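Local coordinates for protein putative transcriptional regulator, LysR family (PDB 3OXN) that probably acts as a DNA-binding transcription factor of the LysR family, represented here by its substrate-binding-like regulatory domain, at residues 51-56 against 61-66; 69-74 against 209-214; 120-125 against 168-173. All blocks are in the same frame, centred on the assembly; numbering follows the deposited sequence.

Interaction 1: 51-56 against 61-66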
# COMPACT_ATOMS: atom_id res chain seq x y z
N ASN A 51 11.75 9.08 -1.45
CA ASN A 51 10.52 9.08 -2.22
C ASN A 51 10.12 7.68 -2.68
O ASN A 51 10.63 7.17 -3.67
CB ASN A 51 10.63 10.01 -3.42
CG ASN A 51 9.28 10.41 -3.95
OD1 ASN A 51 8.31 10.44 -3.20
ND2 ASN A 51 9.20 10.72 -5.24
N PHE A 52 9.20 7.06 -1.95
CA PHE A 52 8.74 5.73 -2.31
C PHE A 52 7.44 5.79 -3.10
O PHE A 52 6.50 6.46 -2.71
CB PHE A 52 8.53 4.89 -1.06
CG PHE A 52 9.78 4.63 -0.29
CD1 PHE A 52 10.65 3.63 -0.70
CD2 PHE A 52 10.08 5.37 0.84
CE1 PHE A 52 11.80 3.37 0.01
CE2 PHE A 52 11.22 5.13 1.56
CZ PHE A 52 12.09 4.13 1.15
N LEU A 53 7.40 5.08 -4.21
CA LEU A 53 6.17 5.03 -4.98
C LEU A 53 5.89 3.62 -5.43
O LEU A 53 6.79 2.80 -5.49
CB LEU A 53 6.22 5.99 -6.17
CG LEU A 53 7.57 6.11 -6.86
CD1 LEU A 53 7.77 4.95 -7.82
CD2 LEU A 53 7.65 7.44 -7.58
N PRO A 54 4.63 3.33 -5.72
CA PRO A 54 4.23 2.01 -6.21
C PRO A 54 4.95 1.58 -7.49
O PRO A 54 4.90 2.26 -8.52
CB PRO A 54 2.73 2.18 -6.48
CG PRO A 54 2.32 3.22 -5.49
CD PRO A 54 3.46 4.18 -5.44
N LEU A 55 5.64 0.44 -7.39
CA LEU A 55 6.13 -0.25 -8.57
C LEU A 55 4.94 -0.60 -9.46
O LEU A 55 3.93 -1.09 -8.97
CB LEU A 55 6.81 -1.56 -8.17
CG LEU A 55 7.86 -2.01 -9.19
CD1 LEU A 55 9.25 -1.58 -8.70
CD2 LEU A 55 7.81 -3.53 -9.44
N GLN A 56 5.05 -0.33 -10.75
CA GLN A 56 4.12 -0.90 -11.72
C GLN A 56 4.91 -1.97 -12.45
O GLN A 56 5.77 -1.67 -13.27
CB GLN A 56 3.60 0.19 -12.66
CG GLN A 56 2.90 1.36 -11.94
CD GLN A 56 3.03 2.68 -12.69
OE1 GLN A 56 3.56 2.71 -13.80
NE2 GLN A 56 2.55 3.77 -12.09
N SER A 61 11.08 -1.35 -15.92
CA SER A 61 12.19 -0.73 -16.62
C SER A 61 11.85 0.68 -17.08
O SER A 61 12.73 1.54 -17.14
CB SER A 61 12.62 -1.58 -17.80
OG SER A 61 13.71 -0.98 -18.47
N ASP A 62 10.59 0.92 -17.41
CA ASP A 62 10.19 2.25 -17.79
C ASP A 62 10.28 3.16 -16.58
O ASP A 62 10.60 4.35 -16.69
CB ASP A 62 8.76 2.26 -18.34
CG ASP A 62 8.72 1.91 -19.81
OD1 ASP A 62 9.80 1.64 -20.37
OD2 ASP A 62 7.61 1.90 -20.39
N GLN A 63 10.00 2.59 -15.42
CA GLN A 63 9.98 3.35 -14.19
C GLN A 63 11.40 3.79 -13.78
O GLN A 63 11.62 4.96 -13.44
CB GLN A 63 9.27 2.56 -13.09
CG GLN A 63 8.28 3.42 -12.30
CD GLN A 63 7.29 2.60 -11.50
OE1 GLN A 63 7.10 1.41 -11.75
NE2 GLN A 63 6.64 3.26 -10.53
N LEU A 64 12.37 2.88 -13.86
CA LEU A 64 13.76 3.25 -13.57
C LEU A 64 14.36 4.09 -14.69
O LEU A 64 15.16 4.99 -14.44
CB LEU A 64 14.62 2.00 -13.34
CG LEU A 64 14.28 1.08 -12.17
CD1 LEU A 64 15.06 -0.20 -12.38
CD2 LEU A 64 14.60 1.71 -10.83
N THR A 65 13.97 3.80 -15.92
CA THR A 65 14.51 4.50 -17.08
C THR A 65 13.91 5.89 -17.34
O THR A 65 14.63 6.86 -17.55
CB THR A 65 14.37 3.67 -18.35
OG1 THR A 65 14.98 2.39 -18.14
CG2 THR A 65 15.06 4.35 -19.51
N TYR A 66 12.59 6.01 -17.32
CA TYR A 66 11.99 7.28 -17.73
C TYR A 66 11.38 8.11 -16.61
O TYR A 66 11.36 9.32 -16.70
CB TYR A 66 10.96 7.04 -18.84
CG TYR A 66 11.56 6.43 -20.08
CD1 TYR A 66 12.32 7.20 -20.94
CD2 TYR A 66 11.37 5.09 -20.37
CE1 TYR A 66 12.88 6.64 -22.09
CE2 TYR A 66 11.93 4.53 -21.51
CZ TYR A 66 12.67 5.31 -22.36
OH TYR A 66 13.22 4.76 -23.49
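The buried side chain of Gln63 leaves the helix and lays its amide against the backbone at the end of strand 49-54, where it makes two hydrogen bonds at once. The contact thereby joins that strand to the helix following it, a beta-alpha connection in the first lobe of the LysR substrate-binding domain. NE2 donates to Pro54 O at 2.8 Å, with the oxygen close to the plane of the Gln63 amide, though the donor stands somewhat tilted from the carbonyl plane of Pro54. OE1 of Gln63 accepts from Gln56 N at 2.9 Å, almost straight at 177°, with the N-H meeting a lone pair in the plane of the side-chain C=O. The first torsion of Gln63 lies away from the staggered positions (chi1 -134°), and from CG onward the chain is extended, which carries the amide across to the strand. Leu53 runs past it in the opposite direction and sets CD1 3.4 Å from Gln63 NE2. Gln56 CB lies 3.8 Å from Gln63 OE1. The polar end of Gln56 belongs elsewhere, since its OE1 is hydrogen-bonded to Arg59. Leu55 packs onto strands 20-25 and 71-74 of the same sheet, and Asn51 pairs with a parallel strand of the second subunit, so the sheet continues through the dimer interface. The Gln63 amide accepts from the N-H of Gln56 and donates to the C=O of Pro54, much as a peptide of an adjacent strand would. Because one partner gives and the other accepts, the two bonds together define which end of the amide is which and should fix its rotation about chi3.

Interaction 2: 69-74 against 209-214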
# COMPACT_ATOMS: atom_id res chain seq x y z
N ALA A 69 13.07 6.75 -11.26
CA ALA A 69 13.24 5.83 -10.15
C ALA A 69 14.72 5.48 -9.99
O ALA A 69 15.36 5.05 -10.94
CB ALA A 69 12.42 4.57 -10.37
N ASP A 70 15.27 5.71 -8.80
CA ASP A 70 16.70 5.45 -8.58
C ASP A 70 16.98 3.96 -8.46
O ASP A 70 17.94 3.46 -9.04
CB ASP A 70 17.22 6.21 -7.35
CG ASP A 70 17.56 7.66 -7.67
OD1 ASP A 70 17.95 7.94 -8.83
OD2 ASP A 70 17.46 8.51 -6.76
N LEU A 71 16.12 3.27 -7.74
CA LEU A 71 16.25 1.84 -7.46
C LEU A 71 14.85 1.23 -7.40
O LEU A 71 13.88 1.88 -6.99
CB LEU A 71 16.94 1.66 -6.10
CG LEU A 71 17.17 0.26 -5.53
CD1 LEU A 71 18.16 -0.52 -6.37
CD2 LEU A 71 17.66 0.39 -4.10
N ALA A 72 14.73 -0.02 -7.82
CA ALA A 72 13.46 -0.73 -7.68
C ALA A 72 13.67 -1.94 -6.77
O ALA A 72 14.64 -2.68 -6.95
CB ALA A 72 12.96 -1.16 -9.04
N ILE A 73 12.79 -2.14 -5.79
CA ILE A 73 12.81 -3.38 -5.02
C ILE A 73 11.56 -4.24 -5.26
O ILE A 73 10.45 -3.86 -4.87
CB ILE A 73 12.98 -3.13 -3.52
CG1 ILE A 73 14.22 -2.26 -3.26
CG2 ILE A 73 13.05 -4.47 -2.77
CD1 ILE A 73 14.34 -1.71 -1.82
N CYS A 74 11.74 -5.41 -5.88
CA CYS A 74 10.62 -6.28 -6.19
C CYS A 74 11.09 -7.65 -6.64
O CYS A 74 12.26 -7.97 -6.55
CB CYS A 74 9.81 -5.68 -7.33
SG CYS A 74 10.67 -5.74 -8.94
N GLU A 209 25.50 3.72 -5.18
CA GLU A 209 26.26 2.56 -4.74
C GLU A 209 26.15 2.49 -3.23
O GLU A 209 26.22 1.42 -2.64
CB GLU A 209 27.73 2.65 -5.14
CG GLU A 209 28.04 2.43 -6.61
CD GLU A 209 29.47 2.86 -6.97
OE1 GLU A 209 30.16 3.44 -6.10
OE2 GLU A 209 29.91 2.61 -8.12
N TRP A 210 25.95 3.64 -2.60
CA TRP A 210 25.83 3.68 -1.15
C TRP A 210 24.45 3.21 -0.70
O TRP A 210 24.33 2.35 0.17
CB TRP A 210 26.14 5.07 -0.59
CG TRP A 210 25.73 5.22 0.85
CD1 TRP A 210 26.45 4.86 1.93
CD2 TRP A 210 24.48 5.72 1.34
NE1 TRP A 210 25.74 5.12 3.08
CE2 TRP A 210 24.53 5.65 2.75
CE3 TRP A 210 23.33 6.23 0.73
CZ2 TRP A 210 23.47 6.06 3.56
CZ3 TRP A 210 22.27 6.65 1.54
CH2 TRP A 210 22.36 6.56 2.94
N LEU A 211 23.41 3.78 -1.30
CA LEU A 211 22.03 3.40 -0.99
C LEU A 211 21.85 1.90 -1.08
O LEU A 211 21.34 1.27 -0.16
CB LEU A 211 21.03 4.09 -1.94
CG LEU A 211 19.57 4.29 -1.51
CD1 LEU A 211 18.68 4.49 -2.72
CD2 LEU A 211 19.04 3.14 -0.69
N ARG A 212 22.28 1.33 -2.21
CA ARG A 212 22.10 -0.09 -2.44
C ARG A 212 22.70 -0.93 -1.31
O ARG A 212 22.05 -1.87 -0.81
CB ARG A 212 22.68 -0.47 -3.79
CG ARG A 212 21.98 0.22 -4.91
CD ARG A 212 22.09 -0.56 -6.19
NE ARG A 212 23.40 -0.38 -6.81
CZ ARG A 212 23.78 0.74 -7.40
NH1 ARG A 212 22.96 1.78 -7.45
NH2 ARG A 212 24.98 0.83 -7.95
N SER A 213 23.91 -0.58 -0.90
CA SER A 213 24.62 -1.31 0.15
C SER A 213 23.95 -1.24 1.52
O SER A 213 23.94 -2.23 2.27
CB SER A 213 26.07 -0.83 0.24
OG SER A 213 26.14 0.56 0.05
N VAL A 214 23.40 -0.08 1.88
CA VAL A 214 22.68 0.02 3.14
C VAL A 214 21.42 -0.84 3.06
O VAL A 214 21.06 -1.51 4.03
CB VAL A 214 22.35 1.45 3.52
CG1 VAL A 214 23.38 1.96 4.53
CG2 VAL A 214 22.34 2.33 2.30
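Leu71 packs against Leu211 and Arg212 where the long C-terminal helix 206-227 covers one lobe of the type 2 periplasmic-binding-protein fold that LysR regulators use for their regulatory domain. The lobe is an alpha/beta sandwich, and strand 71-74 is the middle of its five strands, so Leu71 rises from the centre of the sheet. Its CG is anti to the backbone N (chi1 178°), which lifts both methyl branches toward the helix and lets them serve different partners. CD1 goes to the aliphatic part of Arg212, 3.9 Å from its CD and 4.2 Å from its CG, the two side chains meeting at a slant. CD2 goes to Leu211, whose CD1 is 4.4 Å away, a looser apolar touch. Leu211 continues over Phe21 and Ile23 of the adjoining strand 20-25, while Leu71 is flanked by Ile23 on one neighbouring strand and by Met196 and Trp198 on the other. The contact is therefore apolar throughout, even though one of its three residues is charged. Arg212 spends its methylene carbons on the sheet and bends at chi3 (-78°), which turns the guanidinium away from the leucine toward partners beyond it. There NH1 is hydrogen-bonded to Cys202 O, and the group also makes a cation-pi contact with Trp198; these interactions probably offset part of the cost of burying its charge. Within the helix, Glu209 CA lies 3.8 Å above one face of the Arg212 guanidinium, displaced toward its rim.

Interaction 3: 120-125 against 168-173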
# COMPACT_ATOMS: atom_id res chain seq x y z
N MSE A 120 -6.09 -12.95 -0.70
CA MSE A 120 -4.68 -12.91 -1.09
C MSE A 120 -4.06 -11.53 -0.99
O MSE A 120 -4.32 -10.67 -1.83
CB MSE A 120 -4.49 -13.43 -2.49
CG MSE A 120 -3.05 -13.43 -2.92
SE MSE A 120 -2.72 -14.60 -4.45
CE MSE A 120 -3.78 -16.16 -3.91
N ILE A 121 -3.21 -11.33 -0.00
CA ILE A 121 -2.69 -10.00 0.26
C ILE A 121 -1.24 -9.84 -0.19
O ILE A 121 -0.48 -10.79 -0.13
CB ILE A 121 -2.83 -9.68 1.76
CG1 ILE A 121 -4.28 -9.29 2.05
CG2 ILE A 121 -1.88 -8.56 2.17
CD1 ILE A 121 -4.80 -8.28 1.06
N ALA A 122 -0.91 -8.65 -0.71
CA ALA A 122 0.47 -8.20 -0.93
C ALA A 122 1.34 -9.09 -1.81
O ALA A 122 2.57 -8.96 -1.82
CB ALA A 122 1.16 -7.94 0.40
N ILE A 123 0.69 -9.99 -2.54
CA ILE A 123 1.35 -10.96 -3.40
C ILE A 123 1.34 -10.43 -4.81
O ILE A 123 0.28 -10.12 -5.35
CB ILE A 123 0.54 -12.26 -3.43
CG1 ILE A 123 0.60 -12.97 -2.07
CG2 ILE A 123 1.00 -13.15 -4.57
CD1 ILE A 123 1.93 -13.63 -1.72
N SER A 124 2.51 -10.33 -5.44
CA SER A 124 2.53 -9.91 -6.84
C SER A 124 1.89 -10.95 -7.77
O SER A 124 1.88 -12.14 -7.47
CB SER A 124 3.96 -9.64 -7.27
OG SER A 124 4.74 -10.80 -7.10
N ASP A 125 1.36 -10.50 -8.91
CA ASP A 125 0.87 -11.40 -9.96
C ASP A 125 1.89 -12.52 -10.26
O ASP A 125 1.54 -13.70 -10.29
CB ASP A 125 0.58 -10.62 -11.24
CG ASP A 125 -0.53 -9.58 -11.07
OD1 ASP A 125 -1.71 -9.97 -10.87
OD2 ASP A 125 -0.22 -8.38 -11.14
N ALA A 168 5.68 -14.46 3.69
CA ALA A 168 5.97 -14.92 5.05
C ALA A 168 6.21 -13.83 6.10
O ALA A 168 5.55 -13.81 7.15
CB ALA A 168 7.15 -15.86 5.02
N ASP A 169 7.15 -12.93 5.81
CA ASP A 169 7.65 -11.96 6.79
C ASP A 169 6.54 -11.03 7.25
O ASP A 169 6.55 -10.54 8.38
CB ASP A 169 8.79 -11.10 6.22
CG ASP A 169 9.72 -11.89 5.29
OD1 ASP A 169 10.95 -11.70 5.41
OD2 ASP A 169 9.22 -12.68 4.44
N LEU A 170 5.60 -10.80 6.35
CA LEU A 170 4.47 -9.91 6.63
C LEU A 170 3.49 -10.59 7.57
O LEU A 170 3.01 -9.97 8.52
CB LEU A 170 3.76 -9.52 5.34
CG LEU A 170 2.60 -8.57 5.64
CD1 LEU A 170 3.09 -7.41 6.49
CD2 LEU A 170 1.97 -8.07 4.37
N ALA A 171 3.19 -11.85 7.28
CA ALA A 171 2.42 -12.69 8.18
C ALA A 171 2.90 -12.51 9.63
O ALA A 171 2.12 -12.10 10.50
CB ALA A 171 2.53 -14.14 7.77
N TYR A 172 4.18 -12.78 9.89
CA TYR A 172 4.72 -12.67 11.25
C TYR A 172 4.57 -11.27 11.83
O TYR A 172 4.33 -11.09 13.03
CB TYR A 172 6.19 -13.08 11.27
CG TYR A 172 6.45 -14.54 10.99
CD1 TYR A 172 5.82 -15.54 11.72
CD2 TYR A 172 7.35 -14.93 10.00
CE1 TYR A 172 6.06 -16.87 11.47
CE2 TYR A 172 7.60 -16.27 9.74
CZ TYR A 172 6.95 -17.24 10.48
OH TYR A 172 7.20 -18.58 10.22
N LEU A 173 4.73 -10.27 10.97
CA LEU A 173 4.69 -8.88 11.39
C LEU A 173 3.31 -8.47 11.92
O LEU A 173 3.20 -7.92 13.02
CB LEU A 173 5.14 -7.99 10.24
CG LEU A 173 5.84 -6.71 10.69
CD1 LEU A 173 6.76 -6.21 9.59
CD2 LEU A 173 4.80 -5.67 11.03
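Ile121, Ala122 and Leu170 make this contact with methyl groups alone, so neither a ring nor an amide presents a face or an edge across it; well away from the contact, at the start of helix 125-134, the carboxylate of Asp125 forms a salt bridge with Arg146 through OD1. Leu170 comes from the first turn of helix 168-177. With CG anti to the backbone N (chi1 -179°) and chi2 at 52°, its CD2 branch is carried to the loop. That methyl lies 4.1 Å from Ala122 CB and 4.5 Å from Ile121 CG2, a light touch on two neighbouring residues. Ile121 starts out toward the helix, but its longer branch leads elsewhere, leaving CG2 to meet Leu170; the side chain also packs on Ile164, Val166, Ala147 and Leu150. Ala122 has a positive phi of 56°, in the left-handed region, and there the chain turns as it leaves strand 117-120. Two residues later Ser124 takes the N-cap position of helix 125-134, its OG in a weak hydrogen bond to Val127 N. The contact thus joins the loop after strand 117-120 to the first turn of helix 168-177, at the C-terminal ends of two parallel strands adjacent in the sheet, although another strand and helix separate them in the chain. This edge of the lobe faces the other one, and Ser124 touches His57 there; in relatives with this fold the cleft between the lobes is where effectors bind. With apolar contacts only, the packing of Leu170 lacks the directional constraint of a hydrogen bond and depends on shape and burial.

From the N terminus, interaction 1 closes first, a short loop tying the end of strand 49-54 to helix 60-65. Interaction 2 opens just afterwards, and the two touch: Gln63 O is probably hydrogen-bonded to Ala69 N, and Leu64 packs on the start of strand 71-74. Interaction 2 then waits for the C-terminal helix 206-227, closing a loop of more than 130 residues that contains all five strands of the second sheet, along with two of the first. Interaction 3 is nested inside that loop and joins the loop after strand 117-120 to the start of helix 168-177, its centre about 21 Å from that of interaction 1. Interactions 1 and 2 thus fasten helices to the first sheet, and interaction 3 belongs to the second.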